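Local coordinates for putative HMP/thiamine permease protein YkoE (Bacillus subtilis, PDB 5EDL), which binds thiamine as the S component of an energy-coupling factor transporter and probably carries the vitamin across the cell membrane, at residues I7-M10 with S11-S14; W47-V50 with S51-A55; A63-V66 with S67-A71; A71-V74 with E75-G79; I89-V92 with Q93-A97. One frame throughout, in Å; residues are numbered along the deposited sequence.

Interaction 1 (I7-M10 with S11-S14); sequences IVIM and SVIS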
loop_
_atom_site.group_PDB
_atom_site.type_symbol
_atom_site.label_atom_id
_atom_site.label_comp_id
_atom_site.label_asym_id
_atom_site.label_seq_id
_atom_site.Cartn_x
_atom_site.Cartn_y
_atom_site.Cartn_z
ATOM N N ILE A 7 11.305 2.534 -12.606
ATOM C CA ILE A 7 9.997 2.447 -13.232
ATOM C C ILE A 7 9.685 0.963 -13.463
ATOM O O ILE A 7 8.603 0.485 -13.113
ATOM C CB ILE A 7 9.936 3.269 -14.552
ATOM C CG1 ILE A 7 10.060 4.767 -14.245
ATOM C CG2 ILE A 7 8.635 3.012 -15.292
ATOM C CD1 ILE A 7 10.276 5.646 -15.476
ATOM N N VAL A 8 10.658 0.229 -13.987
ATOM C CA VAL A 8 10.497 -1.199 -14.236
ATOM C C VAL A 8 10.259 -2.032 -12.973
ATOM O O VAL A 8 9.361 -2.876 -12.960
ATOM C CB VAL A 8 11.718 -1.782 -14.970
ATOM C CG1 VAL A 8 11.574 -3.289 -15.118
ATOM C CG2 VAL A 8 11.886 -1.127 -16.336
ATOM N N ILE A 9 11.058 -1.821 -11.926
ATOM C CA ILE A 9 10.887 -2.598 -10.691
ATOM C C ILE A 9 9.547 -2.282 -10.021
ATOM O O ILE A 9 8.905 -3.157 -9.422
ATOM C CB ILE A 9 12.017 -2.344 -9.674
ATOM C CG1 ILE A 9 11.759 -3.143 -8.403
ATOM C CG2 ILE A 9 12.095 -0.881 -9.297
ATOM C CD1 ILE A 9 12.670 -2.781 -7.274
ATOM N N MET A 10 9.132 -1.026 -10.121
ATOM C CA MET A 10 7.858 -0.622 -9.560
ATOM C C MET A 10 6.721 -1.393 -10.234
ATOM O O MET A 10 5.796 -1.852 -9.577
ATOM C CB MET A 10 7.641 0.884 -9.700
ATOM C CG MET A 10 6.297 1.307 -9.131
ATOM S SD MET A 10 5.858 3.028 -9.341
ATOM C CE MET A 10 6.037 3.259 -11.111
ATOM N N SER A 11 6.822 -1.557 -11.547
ATOM C CA SER A 11 5.821 -2.290 -12.308
ATOM C C SER A 11 5.763 -3.768 -11.933
ATOM O O SER A 11 4.677 -4.331 -11.787
ATOM C CB SER A 11 6.093 -2.152 -13.807
ATOM O OG SER A 11 5.956 -0.809 -14.223
ATOM N N VAL A 12 6.918 -4.411 -11.791
ATOM C CA VAL A 12 6.908 -5.825 -11.441
ATOM C C VAL A 12 6.245 -6.035 -10.082
ATOM O O VAL A 12 5.450 -6.952 -9.922
ATOM C CB VAL A 12 8.325 -6.443 -11.440
ATOM C CG1 VAL A 12 9.021 -6.157 -12.762
ATOM C CG2 VAL A 12 9.140 -5.935 -10.274
ATOM N N ILE A 13 6.555 -5.175 -9.117
ATOM C CA ILE A 13 5.932 -5.256 -7.798
ATOM C C ILE A 13 4.409 -5.063 -7.874
ATOM O O ILE A 13 3.658 -5.768 -7.205
ATOM C CB ILE A 13 6.528 -4.215 -6.828
ATOM C CG1 ILE A 13 8.004 -4.521 -6.564
ATOM C CG2 ILE A 13 5.751 -4.196 -5.511
ATOM C CD1 ILE A 13 8.240 -5.854 -5.881
ATOM N N SER A 14 3.967 -4.118 -8.701
ATOM C CA SER A 14 2.541 -3.833 -8.871
ATOM C C SER A 14 1.805 -5.031 -9.431
ATOM O O SER A 14 0.695 -5.368 -8.999
ATOM C CB SER A 14 2.333 -2.631 -9.798
ATOM O OG SER A 14 2.855 -1.458 -9.221
#

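Interaction 2 (W47-V50 with S51-A55); sequences WFIV and SVIAA. With VIB (3-(4-amino-2-methyl-pyrimidin-5-ylmethyl)-5-(2-hydroxy-ethyl)-4-methyl-thiazol-3-ium), chain B.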
loop_
_atom_site.group_PDB
_atom_site.type_symbol
_atom_site.label_atom_id
_atom_site.label_comp_id
_atom_site.label_asym_id
_atom_site.label_seq_id
_atom_site.Cartn_x
_atom_site.Cartn_y
_atom_site.Cartn_z
ATOM N N TRP A 47 -4.878 -4.052 0.576
ATOM C CA TRP A 47 -5.075 -3.443 -0.747
ATOM C C TRP A 47 -4.300 -2.139 -0.934
ATOM O O TRP A 47 -4.336 -1.561 -2.029
ATOM C CB TRP A 47 -6.573 -3.203 -1.029
ATOM C CG TRP A 47 -7.328 -4.492 -1.243
ATOM C CD1 TRP A 47 -7.097 -5.437 -2.205
ATOM C CD2 TRP A 47 -8.445 -4.961 -0.482
ATOM N NE1 TRP A 47 -7.998 -6.475 -2.079
ATOM C CE2 TRP A 47 -8.831 -6.205 -1.022
ATOM C CE3 TRP A 47 -9.158 -4.445 0.613
ATOM C CZ2 TRP A 47 -9.901 -6.942 -0.508
ATOM C CZ3 TRP A 47 -10.208 -5.182 1.126
ATOM C CH2 TRP A 47 -10.567 -6.420 0.569
ATOM N N PHE A 48 -3.624 -1.676 0.119
ATOM C CA PHE A 48 -2.767 -0.478 0.015
ATOM C C PHE A 48 -1.262 -0.788 0.025
ATOM O O PHE A 48 -0.438 0.120 -0.139
ATOM C CB PHE A 48 -3.000 0.509 1.167
ATOM C CG PHE A 48 -4.433 0.714 1.553
ATOM C CD1 PHE A 48 -5.451 0.677 0.616
ATOM C CD2 PHE A 48 -4.751 0.966 2.880
ATOM C CE1 PHE A 48 -6.774 0.880 1.002
ATOM C CE2 PHE A 48 -6.062 1.171 3.279
ATOM C CZ PHE A 48 -7.083 1.128 2.336
ATOM N N ILE A 49 -0.899 -2.040 0.261
ATOM C CA ILE A 49 0.493 -2.355 0.585
ATOM C C ILE A 49 1.469 -1.965 -0.537
ATOM O O ILE A 49 2.582 -1.551 -0.263
ATOM C CB ILE A 49 0.671 -3.864 0.929
ATOM C CG1 ILE A 49 2.047 -4.087 1.574
ATOM C CG2 ILE A 49 0.486 -4.732 -0.310
ATOM C CD1 ILE A 49 2.198 -5.437 2.238
ATOM N N VAL A 50 1.023 -2.053 -1.791
ATOM C CA VAL A 50 1.860 -1.698 -2.932
ATOM C C VAL A 50 2.359 -0.254 -2.823
ATOM O O VAL A 50 3.512 0.024 -3.119
ATOM C CB VAL A 50 1.098 -1.901 -4.268
ATOM C CG1 VAL A 50 1.774 -1.167 -5.406
ATOM C CG2 VAL A 50 0.984 -3.375 -4.578
ATOM N N SER A 51 1.500 0.650 -2.366
ATOM C CA SER A 51 1.878 2.051 -2.255
ATOM C C SER A 51 3.036 2.228 -1.288
ATOM O O SER A 51 3.964 2.969 -1.559
ATOM C CB SER A 51 0.696 2.908 -1.804
ATOM O OG SER A 51 -0.218 3.093 -2.864
ATOM N N VAL A 52 2.966 1.535 -0.163
ATOM C CA VAL A 52 3.979 1.675 0.863
ATOM C C VAL A 52 5.300 1.058 0.379
ATOM O O VAL A 52 6.351 1.649 0.552
ATOM C CB VAL A 52 3.519 1.031 2.190
ATOM C CG1 VAL A 52 4.697 0.868 3.159
ATOM C CG2 VAL A 52 2.415 1.878 2.823
ATOM N N ILE A 53 5.214 -0.114 -0.245
ATOM C CA ILE A 53 6.383 -0.833 -0.747
ATOM C C ILE A 53 7.137 0.014 -1.773
ATOM O O ILE A 53 8.327 0.271 -1.616
ATOM C CB ILE A 53 5.972 -2.203 -1.370
ATOM C CG1 ILE A 53 5.427 -3.136 -0.269
ATOM C CG2 ILE A 53 7.152 -2.829 -2.158
ATOM C CD1 ILE A 53 4.856 -4.466 -0.764
ATOM N N ALA A 54 6.430 0.487 -2.792
ATOM C CA ALA A 54 7.066 1.267 -3.851
ATOM C C ALA A 54 7.704 2.541 -3.307
ATOM O O ALA A 54 8.809 2.875 -3.702
ATOM C CB ALA A 54 6.072 1.608 -4.950
ATOM N N ALA A 55 7.007 3.243 -2.412
ATOM C CA ALA A 55 7.527 4.501 -1.874
ATOM C C ALA A 55 8.751 4.251 -0.991
ATOM O O ALA A 55 9.775 4.913 -1.126
ATOM C CB ALA A 55 6.453 5.246 -1.086
HETATM C CM2 VIB B . -6.839 -2.221 -5.572
HETATM N N4A VIB B . -9.987 -1.551 -1.885
HETATM C CM4 VIB B . -13.464 -4.490 -0.265
HETATM O O1 VIB B . -14.951 -0.988 0.411
HETATM C C7 VIB B . -15.935 -1.103 -0.598
HETATM C C6 VIB B . -15.943 -2.531 -1.086
HETATM C C2 VIB B . -12.906 -2.605 -3.627
HETATM S S1 VIB B . -14.316 -2.047 -3.237
HETATM C C5 VIB B . -14.674 -2.734 -1.895
HETATM C C4 VIB B . -13.584 -3.595 -1.504
HETATM N N3 VIB B . -12.470 -3.516 -2.607
HETATM C C7A VIB B . -11.250 -4.311 -2.512
HETATM C C4A VIB B . -9.495 -2.369 -2.972
HETATM N N3A VIB B . -8.471 -1.958 -3.724
HETATM C C2A VIB B . -8.022 -2.744 -4.740
HETATM N N1A VIB B . -8.607 -3.961 -4.980
HETATM C C6A VIB B . -9.648 -4.396 -4.224
HETATM C C5A VIB B . -10.084 -3.584 -3.207
#

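Interaction 3 (A63-V66 with S67-A71); sequences AALV and SEIIA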
loop_
_atom_site.group_PDB
_atom_site.type_symbol
_atom_site.label_atom_id
_atom_site.label_comp_id
_atom_site.label_asym_id
_atom_site.label_seq_id
_atom_site.Cartn_x
_atom_site.Cartn_y
_atom_site.Cartn_z
ATOM N N ALA A 63 5.632 7.482 -6.451
ATOM C CA ALA A 63 5.746 6.027 -6.293
ATOM C C ALA A 63 4.475 5.404 -5.726
ATOM O O ALA A 63 3.995 4.389 -6.231
ATOM C CB ALA A 63 6.939 5.666 -5.395
ATOM N N ALA A 64 3.946 6.011 -4.671
ATOM C CA ALA A 64 2.797 5.460 -3.968
ATOM C C ALA A 64 1.582 5.489 -4.883
ATOM O O ALA A 64 0.799 4.562 -4.896
ATOM C CB ALA A 64 2.510 6.233 -2.688
ATOM N N LEU A 65 1.456 6.566 -5.649
ATOM C CA LEU A 65 0.285 6.768 -6.491
ATOM C C LEU A 65 0.312 5.834 -7.696
ATOM O O LEU A 65 -0.654 5.118 -7.953
ATOM C CB LEU A 65 0.197 8.224 -6.964
ATOM C CG LEU A 65 -0.850 8.509 -8.047
ATOM C CD1 LEU A 65 -2.240 8.098 -7.542
ATOM C CD2 LEU A 65 -0.826 9.991 -8.429
ATOM N N VAL A 66 1.421 5.848 -8.429
ATOM C CA VAL A 66 1.504 5.105 -9.675
ATOM C C VAL A 66 1.541 3.598 -9.458
ATOM O O VAL A 66 0.877 2.858 -10.169
ATOM C CB VAL A 66 2.730 5.516 -10.511
ATOM C CG1 VAL A 66 2.774 4.692 -11.796
ATOM C CG2 VAL A 66 2.665 7.003 -10.844
ATOM N N SER A 67 2.296 3.140 -8.473
ATOM C CA SER A 67 2.343 1.709 -8.190
ATOM C C SER A 67 0.933 1.139 -7.904
ATOM O O SER A 67 0.596 0.064 -8.378
ATOM C CB SER A 67 3.277 1.433 -7.016
ATOM O OG SER A 67 2.781 2.019 -5.824
ATOM N N GLU A 68 0.122 1.861 -7.131
ATOM C CA GLU A 68 -1.223 1.405 -6.782
ATOM C C GLU A 68 -2.145 1.401 -8.015
ATOM O O GLU A 68 -2.980 0.510 -8.169
ATOM C CB GLU A 68 -1.807 2.289 -5.664
ATOM C CG GLU A 68 -3.216 1.907 -5.140
ATOM C CD GLU A 68 -3.245 0.653 -4.257
ATOM O OE1 GLU A 68 -2.197 -0.006 -4.073
ATOM O OE2 GLU A 68 -4.335 0.312 -3.761
ATOM N N ILE A 69 -2.006 2.410 -8.871
ATOM C CA ILE A 69 -2.766 2.452 -10.116
ATOM C C ILE A 69 -2.460 1.221 -10.974
ATOM O O ILE A 69 -3.382 0.541 -11.452
ATOM C CB ILE A 69 -2.483 3.737 -10.914
ATOM C CG1 ILE A 69 -3.087 4.944 -10.190
ATOM C CG2 ILE A 69 -3.028 3.629 -12.369
ATOM C CD1 ILE A 69 -2.642 6.267 -10.749
ATOM N N ILE A 70 -1.178 0.921 -11.155
ATOM C CA ILE A 70 -0.790 -0.240 -11.952
ATOM C C ILE A 70 -1.313 -1.549 -11.336
ATOM O O ILE A 70 -1.838 -2.412 -12.049
ATOM C CB ILE A 70 0.737 -0.324 -12.113
ATOM C CG1 ILE A 70 1.255 0.876 -12.921
ATOM C CG2 ILE A 70 1.123 -1.627 -12.783
ATOM C CD1 ILE A 70 2.780 1.067 -12.835
ATOM N N ALA A 71 -1.162 -1.693 -10.020
ATOM C CA ALA A 71 -1.671 -2.870 -9.332
ATOM C C ALA A 71 -3.196 -3.018 -9.536
ATOM O O ALA A 71 -3.682 -4.112 -9.779
ATOM C CB ALA A 71 -1.329 -2.812 -7.825
#

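Interaction 4 (A71-V74 with E75-G79); sequences AALV and ECLLG. With VIB (3-(4-amino-2-methyl-pyrimidin-5-ylmethyl)-5-(2-hydroxy-ethyl)-4-methyl-thiazol-3-ium), chain B.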
loop_
_atom_site.group_PDB
_atom_site.type_symbol
_atom_site.label_atom_id
_atom_site.label_comp_id
_atom_site.label_asym_id
_atom_site.label_seq_id
_atom_site.Cartn_x
_atom_site.Cartn_y
_atom_site.Cartn_z
ATOM N N ALA A 71 -1.162 -1.693 -10.020
ATOM C CA ALA A 71 -1.671 -2.870 -9.332
ATOM C C ALA A 71 -3.196 -3.018 -9.536
ATOM O O ALA A 71 -3.682 -4.112 -9.779
ATOM C CB ALA A 71 -1.329 -2.812 -7.825
ATOM N N ALA A 72 -3.935 -1.914 -9.422
ATOM C CA ALA A 72 -5.393 -1.937 -9.604
ATOM C C ALA A 72 -5.787 -2.273 -11.042
ATOM O O ALA A 72 -6.752 -3.019 -11.281
ATOM C CB ALA A 72 -6.005 -0.603 -9.200
ATOM N N LEU A 73 -5.055 -1.702 -11.992
ATOM C CA LEU A 73 -5.276 -1.972 -13.405
ATOM C C LEU A 73 -5.144 -3.461 -13.665
ATOM O O LEU A 73 -5.992 -4.077 -14.314
ATOM C CB LEU A 73 -4.281 -1.182 -14.284
ATOM C CG LEU A 73 -4.054 -1.666 -15.720
ATOM C CD1 LEU A 73 -5.381 -1.646 -16.505
ATOM C CD2 LEU A 73 -2.984 -0.838 -16.443
ATOM N N VAL A 74 -4.067 -4.041 -13.154
ATOM C CA VAL A 74 -3.777 -5.430 -13.428
ATOM C C VAL A 74 -4.776 -6.337 -12.706
ATOM O O VAL A 74 -5.189 -7.364 -13.249
ATOM C CB VAL A 74 -2.330 -5.789 -13.034
ATOM C CG1 VAL A 74 -2.105 -7.290 -13.141
ATOM C CG2 VAL A 74 -1.345 -5.035 -13.927
ATOM N N GLU A 75 -5.170 -5.949 -11.492
ATOM C CA GLU A 75 -6.201 -6.696 -10.779
ATOM C C GLU A 75 -7.515 -6.709 -11.587
ATOM O O GLU A 75 -8.185 -7.733 -11.680
ATOM C CB GLU A 75 -6.438 -6.115 -9.380
ATOM C CG GLU A 75 -7.312 -7.021 -8.521
ATOM C CD GLU A 75 -7.836 -6.330 -7.273
ATOM O OE1 GLU A 75 -7.285 -5.272 -6.902
ATOM O OE2 GLU A 75 -8.810 -6.843 -6.682
ATOM N N CYS A 76 -7.862 -5.567 -12.168
ATOM C CA CYS A 76 -9.025 -5.465 -13.042
ATOM C C CYS A 76 -8.894 -6.424 -14.224
ATOM O O CYS A 76 -9.804 -7.200 -14.508
ATOM C CB CYS A 76 -9.208 -4.027 -13.544
ATOM S SG CYS A 76 -10.545 -3.834 -14.783
ATOM N N LEU A 77 -7.745 -6.370 -14.897
ATOM C CA LEU A 77 -7.459 -7.235 -16.041
ATOM C C LEU A 77 -7.578 -8.718 -15.703
ATOM O O LEU A 77 -8.091 -9.500 -16.508
ATOM C CB LEU A 77 -6.044 -6.962 -16.597
ATOM C CG LEU A 77 -5.763 -5.571 -17.161
ATOM C CD1 LEU A 77 -4.384 -5.508 -17.800
ATOM C CD2 LEU A 77 -6.851 -5.157 -18.148
ATOM N N LEU A 78 -7.075 -9.097 -14.532
ATOM C CA LEU A 78 -7.107 -10.484 -14.070
ATOM C C LEU A 78 -8.504 -10.963 -13.686
ATOM O O LEU A 78 -8.686 -12.132 -13.374
ATOM C CB LEU A 78 -6.171 -10.671 -12.878
ATOM C CG LEU A 78 -4.681 -10.541 -13.200
ATOM C CD1 LEU A 78 -3.846 -10.600 -11.939
ATOM C CD2 LEU A 78 -4.257 -11.619 -14.191
ATOM N N GLY A 79 -9.478 -10.060 -13.682
ATOM C CA GLY A 79 -10.862 -10.462 -13.521
ATOM C C GLY A 79 -11.580 -10.020 -12.259
ATOM O O GLY A 79 -12.530 -10.678 -11.840
HETATM C CM2 VIB B . -6.839 -2.221 -5.572
HETATM N N4A VIB B . -9.987 -1.551 -1.885
HETATM C CM4 VIB B . -13.464 -4.490 -0.265
HETATM O O1 VIB B . -14.951 -0.988 0.411
HETATM C C7 VIB B . -15.935 -1.103 -0.598
HETATM C C6 VIB B . -15.943 -2.531 -1.086
HETATM C C2 VIB B . -12.906 -2.605 -3.627
HETATM S S1 VIB B . -14.316 -2.047 -3.237
HETATM C C5 VIB B . -14.674 -2.734 -1.895
HETATM C C4 VIB B . -13.584 -3.595 -1.504
HETATM N N3 VIB B . -12.470 -3.516 -2.607
HETATM C C7A VIB B . -11.250 -4.311 -2.512
HETATM C C4A VIB B . -9.495 -2.369 -2.972
HETATM N N3A VIB B . -8.471 -1.958 -3.724
HETATM C C2A VIB B . -8.022 -2.744 -4.740
HETATM N N1A VIB B . -8.607 -3.961 -4.980
HETATM C C6A VIB B . -9.648 -4.396 -4.224
HETATM C C5A VIB B . -10.084 -3.584 -3.207
#

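Interaction 5 (I89-V92 with Q93-A97); sequences IGIV and QGLGA. With VIB (3-(4-amino-2-methyl-pyrimidin-5-ylmethyl)-5-(2-hydroxy-ethyl)-4-methyl-thiazol-3-ium), chain B.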
loop_
_atom_site.group_PDB
_atom_site.type_symbol
_atom_site.label_atom_id
_atom_site.label_comp_id
_atom_site.label_asym_id
_atom_site.label_seq_id
_atom_site.Cartn_x
_atom_site.Cartn_y
_atom_site.Cartn_z
ATOM N N ILE A 89 -10.994 3.084 -7.274
ATOM C CA ILE A 89 -10.639 3.060 -5.857
ATOM C C ILE A 89 -9.124 2.937 -5.721
ATOM O O ILE A 89 -8.531 3.439 -4.763
ATOM C CB ILE A 89 -11.366 1.931 -5.066
ATOM C CG1 ILE A 89 -11.452 2.324 -3.575
ATOM C CG2 ILE A 89 -10.697 0.573 -5.294
ATOM C CD1 ILE A 89 -12.332 1.431 -2.698
ATOM N N GLY A 90 -8.488 2.308 -6.706
ATOM C CA GLY A 90 -7.033 2.231 -6.731
ATOM C C GLY A 90 -6.405 3.613 -6.842
ATOM O O GLY A 90 -5.492 3.952 -6.088
ATOM N N ILE A 91 -6.902 4.415 -7.779
ATOM C CA ILE A 91 -6.447 5.793 -7.934
ATOM C C ILE A 91 -6.662 6.551 -6.616
ATOM O O ILE A 91 -5.746 7.198 -6.114
ATOM C CB ILE A 91 -7.179 6.515 -9.089
ATOM C CG1 ILE A 91 -6.783 5.905 -10.450
ATOM C CG2 ILE A 91 -6.909 8.026 -9.049
ATOM C CD1 ILE A 91 -7.707 6.313 -11.598
ATOM N N VAL A 92 -7.857 6.434 -6.039
ATOM C CA VAL A 92 -8.169 7.131 -4.788
ATOM C C VAL A 92 -7.219 6.708 -3.653
ATOM O O VAL A 92 -6.675 7.543 -2.945
ATOM C CB VAL A 92 -9.650 6.885 -4.368
ATOM C CG1 VAL A 92 -9.904 7.352 -2.941
ATOM C CG2 VAL A 92 -10.600 7.584 -5.336
ATOM N N GLN A 93 -7.014 5.408 -3.498
ATOM C CA GLN A 93 -6.107 4.898 -2.478
ATOM C C GLN A 93 -4.670 5.377 -2.712
ATOM O O GLN A 93 -4.006 5.753 -1.761
ATOM C CB GLN A 93 -6.185 3.365 -2.417
ATOM C CG GLN A 93 -7.534 2.920 -1.825
ATOM C CD GLN A 93 -7.942 1.481 -2.124
ATOM O OE1 GLN A 93 -9.017 1.040 -1.698
ATOM N NE2 GLN A 93 -7.117 0.759 -2.862
ATOM N N GLY A 94 -4.225 5.394 -3.964
ATOM C CA GLY A 94 -2.887 5.864 -4.301
ATOM C C GLY A 94 -2.676 7.340 -3.960
ATOM O O GLY A 94 -1.601 7.728 -3.494
ATOM N N LEU A 95 -3.705 8.155 -4.188
ATOM C CA LEU A 95 -3.672 9.584 -3.865
ATOM C C LEU A 95 -3.626 9.807 -2.366
ATOM O O LEU A 95 -2.929 10.706 -1.880
ATOM C CB LEU A 95 -4.899 10.303 -4.444
ATOM C CG LEU A 95 -4.975 10.400 -5.976
ATOM C CD1 LEU A 95 -6.365 10.875 -6.410
ATOM C CD2 LEU A 95 -3.891 11.324 -6.542
ATOM N N GLY A 96 -4.400 9.000 -1.637
ATOM C CA GLY A 96 -4.399 9.047 -0.182
ATOM C C GLY A 96 -3.036 8.745 0.435
ATOM O O GLY A 96 -2.598 9.427 1.377
ATOM N N ALA A 97 -2.365 7.721 -0.083
ATOM C CA ALA A 97 -1.001 7.389 0.368
ATOM C C ALA A 97 0.015 8.445 -0.089
ATOM O O ALA A 97 0.848 8.897 0.691
ATOM C CB ALA A 97 -0.605 6.023 -0.137
HETATM C CM2 VIB B . -6.839 -2.221 -5.572
HETATM N N4A VIB B . -9.987 -1.551 -1.885
HETATM C CM4 VIB B . -13.464 -4.490 -0.265
HETATM O O1 VIB B . -14.951 -0.988 0.411
HETATM C C7 VIB B . -15.935 -1.103 -0.598
HETATM C C6 VIB B . -15.943 -2.531 -1.086
HETATM C C2 VIB B . -12.906 -2.605 -3.627
HETATM S S1 VIB B . -14.316 -2.047 -3.237
HETATM C C5 VIB B . -14.674 -2.734 -1.895
HETATM C C4 VIB B . -13.584 -3.595 -1.504
HETATM N N3 VIB B . -12.470 -3.516 -2.607
HETATM C C7A VIB B . -11.250 -4.311 -2.512
HETATM C C4A VIB B . -9.495 -2.369 -2.972
HETATM N N3A VIB B . -8.471 -1.958 -3.724
HETATM C C2A VIB B . -8.022 -2.744 -4.740
HETATM N N1A VIB B . -8.607 -3.961 -4.980
HETATM C C6A VIB B . -9.648 -4.396 -4.224
HETATM C C5A VIB B . -10.084 -3.584 -3.207
#

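Interaction 1 (I7-M10 with S11-S14)
Ser-11 turns OG beside its own backbone N and opposite its carbonyl carbon (chi1 -64°), a rotation that drops the hydroxyl onto the carbonyl of Ile-7 one turn earlier. Ser-11 OG donates to Ile-7 O at 3.1 Å, and Ser-11 N donates to the same oxygen, also at 3.1 Å; the two donors reach it from opposite faces of the carbonyl plane. Without the hydroxyl, as with an alanine here, Ile-7 O would probably lose the donor on one face and keep the backbone N-H on the other. This is the i to i+4 ladder of transmembrane helix 4-35, continued by Val-12 N to Val-8 O and by the straighter bond from Ile-13 N to Ile-9 O (3.1 Å, 169° at the hydrogen). On another side of the helix Ile-9 CG1 meets Val-12 CG2 at 4.3 Å and Ile-13 CG1 at 4.4 Å, an apolar ridge whose ends rest on Met-57 and Ile-53 of helix 49-58. Met-10 extends with CG opposite its backbone N (chi1 179°), then bends at chi3, and packs against Trp-2, Val-66 and Ser-67. Ser-14 N bonds to Met-10 O at 3.0 Å, while Ser-14 OG finds its main partner in Ser-67 O of helix 63-77.

Interaction 2 (W47-V50 with S51-A55)
Ala-54 N donates to Val-50 O at 3.0 Å in an almost straight bond (174° at the hydrogen); Ser-67 OG of helix 63-77 adds a weak hydrogen bond to the same oxygen. One residue earlier, Ile-53 N bonds to Ile-49 O at 3.0 Å, nearly along the C=O axis. Ser-51 N to Phe-48 O, also 3.0 Å, is more bent, its donor standing above the carbonyl plane. The apolar partner of this turn is Ile-49 CG1 against Ile-53 CD1 at 3.7 Å; with CG1 of Ile-53 beside its own backbone N (chi1 -66°), the chain also leans over Ile-49 O. Phe-17 of helix 4-35 and Leu-161 and Val-165 of helix 140-170 enclose the pair.

Two residues before Ile-49, Trp-47 spreads its indole under the bound thiamine. The aminopyrimidine lies nearly parallel to it, with C6A of the ligand 3.4 Å from Trp-47 CD1, and the bridging C7A sits 3.3 Å above the centre of the indole plane. The thiazolium methyl CM4 rests 3.6 Å from Trp-47 CH2. Trp-47 NE1 is bonded to Tyr-21 O, which, with the edge-to-face rings of Tyr-21 and Tyr-44, helps fix the ring's rotation. With that N-H spent on the protein, the indole offers thiamine a flat face, and its hold is probably mostly shape and dispersion, perhaps helped by the positive charge of the thiazolium.

Interaction 3 (A63-V66 with S67-A71)
Val-66, Ser-67 and Ile-69 carry most of this i to i+4 packing in the opening turns of transmembrane helix 63-77. Ser-67 holds OG between its backbone N and carbonyl carbon (chi1 64°), the crowded position, from which Ser-67 OG reaches back to Ala-63 O at 2.7 Å. Ser-67 N binds the same oxygen at 3.1 Å, so this carbonyl of the first turn has two donors; the buried hydroxyl is spent mainly on its own helix, with a weak further bond to Val-50 O of helix 49-58. Val-66 O accepts from Ile-70 N at 3.0 Å, in a nearly straight bond (170° at the hydrogen), and Val-66 CG1 lies 3.8 Å from Ile-70 CD1, the two side chains meeting at a slant. One residue earlier, Ile-69 N bonds to Leu-65 O at 3.2 Å, and Ile-69 CG1 lies over that carbonyl. Leu-65 touches Leu-95 and Ile-69 touches Ile-91, both on helix 85-103. Glu-68 leaves this row for the thiamine pocket, where OE1 is bonded to Tyr-21 OH and OE2 to Gln-93 NE2. The terminal methyl CD1 of Ile-69 touches the branch CD1 of Leu-65 at 3.7 Å.

Interaction 4 (A71-V74 with E75-G79)
Glu-75, whose N bonds to Ala-71 O one turn back at 2.9 Å, brings its carboxylate to the pyrimidine of bound thiamine: OE1 lies 2.7 Å from the ring nitrogen N1A of the ligand. The reach follows from an extended chain, CG opposite the backbone N (chi1 -169°) and CD continuing outward. Ala-72 adds a light contact, its CB 4.1 Å from the pyrimidine methyl CM2. In the second shell Thr-25 OG1 and Asn-80 ND2 both bond to Glu-75 OE2, the oxygen not nearest N1A, which probably keeps the carboxylate from turning.

Further along the chain the helix nears its end. Leu-77 N bonds to Leu-73 O, and Leu-78 N to Val-74 O at 2.9 Å. Leu-73 CD1 touches Leu-77 CG at 4.0 Å, the side chains crossing at a slant, whereas Val-74 and Leu-78 run alongside each other, CG1 to CD1 3.9 Å. Gly-79 then leaves helical angles with phi 114° in a Schellman motif, its N bonded to Cys-76 O; a side chain there would jam against the preceding carbonyl oxygen. This end of residues 71-79 lies between two other helices: Val-74 and Leu-78 meet Ala-18 and Leu-22 of helix 4-35, while Cys-76 meets Val-86 and Ile-87 of helix 85-103.

Interaction 5 (I89-V92 with Q93-A97)
Ile-89 and Gln-93 form the tight half of this helical turn. Gln-93 N bonds to Ile-89 O at 2.8 Å, and Gln-93 CG lies 3.1 Å from the same oxygen. CG stands beside the backbone N (chi1 -70°) and the chain then runs straight out, carrying the amide at a slant across Ile-89, whose CG1 is 3.3 Å from Gln-93 OE1. Both ends of the amide are used on thiamine. The ligand amine N4A donates to OE1 at 2.8 Å (167° at the hydrogen), and Gln-93 NE2 donates to ring nitrogen N3A at 3.2 Å. Gln-93 NE2 also bonds Glu-68 OE2, which helps set which end of the amide is nitrogen. With an alanine in place of this glutamine, N4A and N3A of the ligand would probably be left without these mates and Glu-68 OE2 short of a donor.

The other side is looser. Ile-91 CG2 and Leu-95 CD1 are 3.9 Å apart on neighbouring, partly exposed side chains, and Leu-95 also touches a bound lipid with an octadecenyl chain. Between these sides Gly-90 and Gly-94 carry no side chains, and their main chain runs close to Ala-72 and Ser-51 of neighbouring helices. A two-bond pairing of a glutamine amide with the amine and adjacent ring nitrogen places this turn of helix 85-103 among the parts of the thiamine site that read the aminopyrimidine.

How the interactions relate
Interactions 2, 4 and 5 all touch the same thiamine: the indole from 47-50, the carboxylate from 75-79 and the amide from 93-97 meet its pyrimidine. Interaction 3 also reaches the pocket, through Glu-68; it is centred 8 Å from both interaction 2 and interaction 5, and shares Ala-71 with interaction 4 along helix 63-77. Its Glu-68 ties the walls together, OE2 3.0 Å from Gln-93 NE2, while Ser-51 OG reaches Ala-64 O at 2.7 Å to join interaction 2 to it. Interaction 1 lies outside the pocket, its centre about 17 Å from that of interaction 5, but Ser-14 OG approaches Ser-67 O at 2.9 Å and Ile-13 CG2 touches Ile-53 CG2 at 3.9 Å.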